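Local coordinates for S-M checkpoint control protein rad4 (Schizosaccharomyces pombe, PDB 4BMD), which acts as a multi-BRCT scaffold required for DNA replication and for the checkpoint coupling S phase to mitosis, this chain holding its third and fourth BRCT domains, at residues A[73-76]-A[77-80]. Residues are numbered along the deposited sequence; the frame is centred on the assembly and turned at random.
Sequences NEWW and IERC
W76 and C80, one helical turn apart, meet through a sulfur-aromatic contact: SG of C80 lies over one face of the indole, 3.5 Å from the centroid of the six-membered ring of W76 and 10° off its normal. With chi1 at 176°, CG of W76 points opposite the backbone N and swings the indole beside the carbonyl carbon, where its broad flat face meets the small, polarisable thiol. At the indole edge, CG1 of I77 lies in the ring plane, 3.8 Å from CE3 of W76. Replacing W76 by alanine would probably deprive the C80 sulfur of its aromatic surface and open a gap beside I77.

The extended chain of E78 runs alongside W75, its OE1 3.5 Å from CD1 of W75, with carboxylate and ring planes 52° apart; a charged residue suits this partly exposed site. OE2 of E74 and OE2 of E78 stay 5.4 Å apart, not in contact, and each carboxylate has a hydrogen-bond partner, H57 for E74 and H124 for E78.

The backbone gives the helical frame. E78 N donates to E74 O at 3.2 Å in the carbonyl plane, R79 N to W75 O at 2.9 Å, and C80 N to W76 O at 3.0 Å. N73 is the N-cap; its short amide suits this position, since OD1 accepts weak bonds from W75 N and W76 N while ND2 hydrogen-bonds to L94 O.

Helix 74-82 directly follows strand 71-73, an edge strand of the four-stranded parallel sheet, ordered 2-1-3-4, of BRCT 3. Branched, aliphatic I77 suits its buried site against L31 and L35 of helix 25-36, and W76 meets F52 of the sheet. The W75 ring stacks with H124 and touches K127, so with the R79–E120 salt bridge the helix is joined to helix 119-131 of BRCT 4.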
loop_
_atom_site.group_PDB
_atom_site.type_symbol
_atom_site.label_atom_id
_atom_site.label_comp_id
_atom_site.label_asym_id
_atom_site.label_seq_id
_atom_site.Cartn_x
_atom_site.Cartn_y
_atom_site.Cartn_z
ATOM N N ASN A 73 -6.770 -5.436 4.120
ATOM C CA ASN A 73 -7.527 -4.641 3.158
ATOM C C ASN A 73 -7.705 -5.390 1.840
ATOM O O ASN A 73 -7.178 -6.490 1.677
ATOM C CB ASN A 73 -6.920 -3.245 2.949
ATOM C CG ASN A 73 -5.497 -3.284 2.420
ATOM O OD1 ASN A 73 -5.116 -4.179 1.666
ATOM N ND2 ASN A 73 -4.701 -2.296 2.814
ATOM N N GLU A 74 -8.441 -4.799 0.903
ATOM C CA GLU A 74 -8.743 -5.479 -0.355
ATOM C C GLU A 74 -7.495 -5.711 -1.205
ATOM O O GLU A 74 -7.486 -6.576 -2.079
ATOM C CB GLU A 74 -9.806 -4.722 -1.161
ATOM C CG GLU A 74 -9.309 -3.467 -1.859
ATOM C CD GLU A 74 -9.543 -2.210 -1.046
ATOM O OE1 GLU A 74 -9.416 -2.264 0.196
ATOM O OE2 GLU A 74 -9.862 -1.166 -1.652
ATOM N N TRP A 75 -6.442 -4.943 -0.942
ATOM C CA TRP A 75 -5.192 -5.093 -1.679
ATOM C C TRP A 75 -4.508 -6.417 -1.349
ATOM O O TRP A 75 -3.692 -6.915 -2.125
ATOM C CB TRP A 75 -4.255 -3.913 -1.409
ATOM C CG TRP A 75 -4.705 -2.638 -2.060
ATOM C CD1 TRP A 75 -5.714 -2.494 -2.968
ATOM C CD2 TRP A 75 -4.162 -1.328 -1.853
ATOM N NE1 TRP A 75 -5.832 -1.177 -3.340
ATOM C CE2 TRP A 75 -4.892 -0.441 -2.670
ATOM C CE3 TRP A 75 -3.130 -0.820 -1.058
ATOM C CZ2 TRP A 75 -4.623 0.926 -2.714
ATOM C CZ3 TRP A 75 -2.866 0.537 -1.102
ATOM C CH2 TRP A 75 -3.609 1.395 -1.924
ATOM N N TRP A 76 -4.849 -6.982 -0.195
ATOM C CA TRP A 76 -4.361 -8.302 0.189
ATOM C C TRP A 76 -4.932 -9.352 -0.758
ATOM O O TRP A 76 -4.245 -10.300 -1.138
ATOM C CB TRP A 76 -4.759 -8.616 1.632
ATOM C CG TRP A 76 -4.394 -9.999 2.091
ATOM C CD1 TRP A 76 -3.253 -10.375 2.739
ATOM C CD2 TRP A 76 -5.181 -11.189 1.943
ATOM N NE1 TRP A 76 -3.279 -11.722 3.001
ATOM C CE2 TRP A 76 -4.451 -12.246 2.522
ATOM C CE3 TRP A 76 -6.430 -11.462 1.374
ATOM C CZ2 TRP A 76 -4.928 -13.555 2.549
ATOM C CZ3 TRP A 76 -6.901 -12.763 1.403
ATOM C CH2 TRP A 76 -6.152 -13.793 1.986
ATOM N N ILE A 77 -6.195 -9.173 -1.132
ATOM C CA ILE A 77 -6.853 -10.064 -2.077
ATOM C C ILE A 77 -6.194 -9.958 -3.446
ATOM O O ILE A 77 -5.914 -10.969 -4.091
ATOM C CB ILE A 77 -8.350 -9.728 -2.216
ATOM C CG1 ILE A 77 -9.038 -9.781 -0.851
ATOM C CG2 ILE A 77 -9.023 -10.674 -3.199
ATOM C CD1 ILE A 77 -10.494 -9.367 -0.886
ATOM N N GLU A 78 -5.947 -8.725 -3.878
ATOM C CA GLU A 78 -5.320 -8.468 -5.170
ATOM C C GLU A 78 -3.913 -9.054 -5.234
ATOM O O GLU A 78 -3.499 -9.579 -6.268
ATOM C CB GLU A 78 -5.278 -6.966 -5.454
ATOM C CG GLU A 78 -6.644 -6.299 -5.450
ATOM C CD GLU A 78 -6.564 -4.805 -5.696
ATOM O OE1 GLU A 78 -5.458 -4.307 -5.993
ATOM O OE2 GLU A 78 -7.609 -4.127 -5.589
ATOM N N ARG A 79 -3.183 -8.964 -4.127
ATOM C CA ARG A 79 -1.840 -9.530 -4.052
ATOM C C ARG A 79 -1.884 -11.048 -4.135
ATOM O O ARG A 79 -1.022 -11.668 -4.757
ATOM C CB ARG A 79 -1.137 -9.098 -2.763
ATOM C CG ARG A 79 -0.578 -7.686 -2.800
ATOM C CD ARG A 79 0.181 -7.367 -1.524
ATOM N NE ARG A 79 1.182 -8.386 -1.216
ATOM C CZ ARG A 79 2.437 -8.357 -1.653
ATOM N NH1 ARG A 79 2.851 -7.358 -2.422
ATOM N NH2 ARG A 79 3.279 -9.325 -1.322
ATOM N N CYS A 80 -2.892 -11.641 -3.504
ATOM C CA CYS A 80 -3.056 -13.089 -3.513
ATOM C C CYS A 80 -3.318 -13.622 -4.918
ATOM O O CYS A 80 -2.869 -14.712 -5.268
ATOM C CB CYS A 80 -4.186 -13.513 -2.569
ATOM S SG CYS A 80 -3.752 -13.466 -0.813
#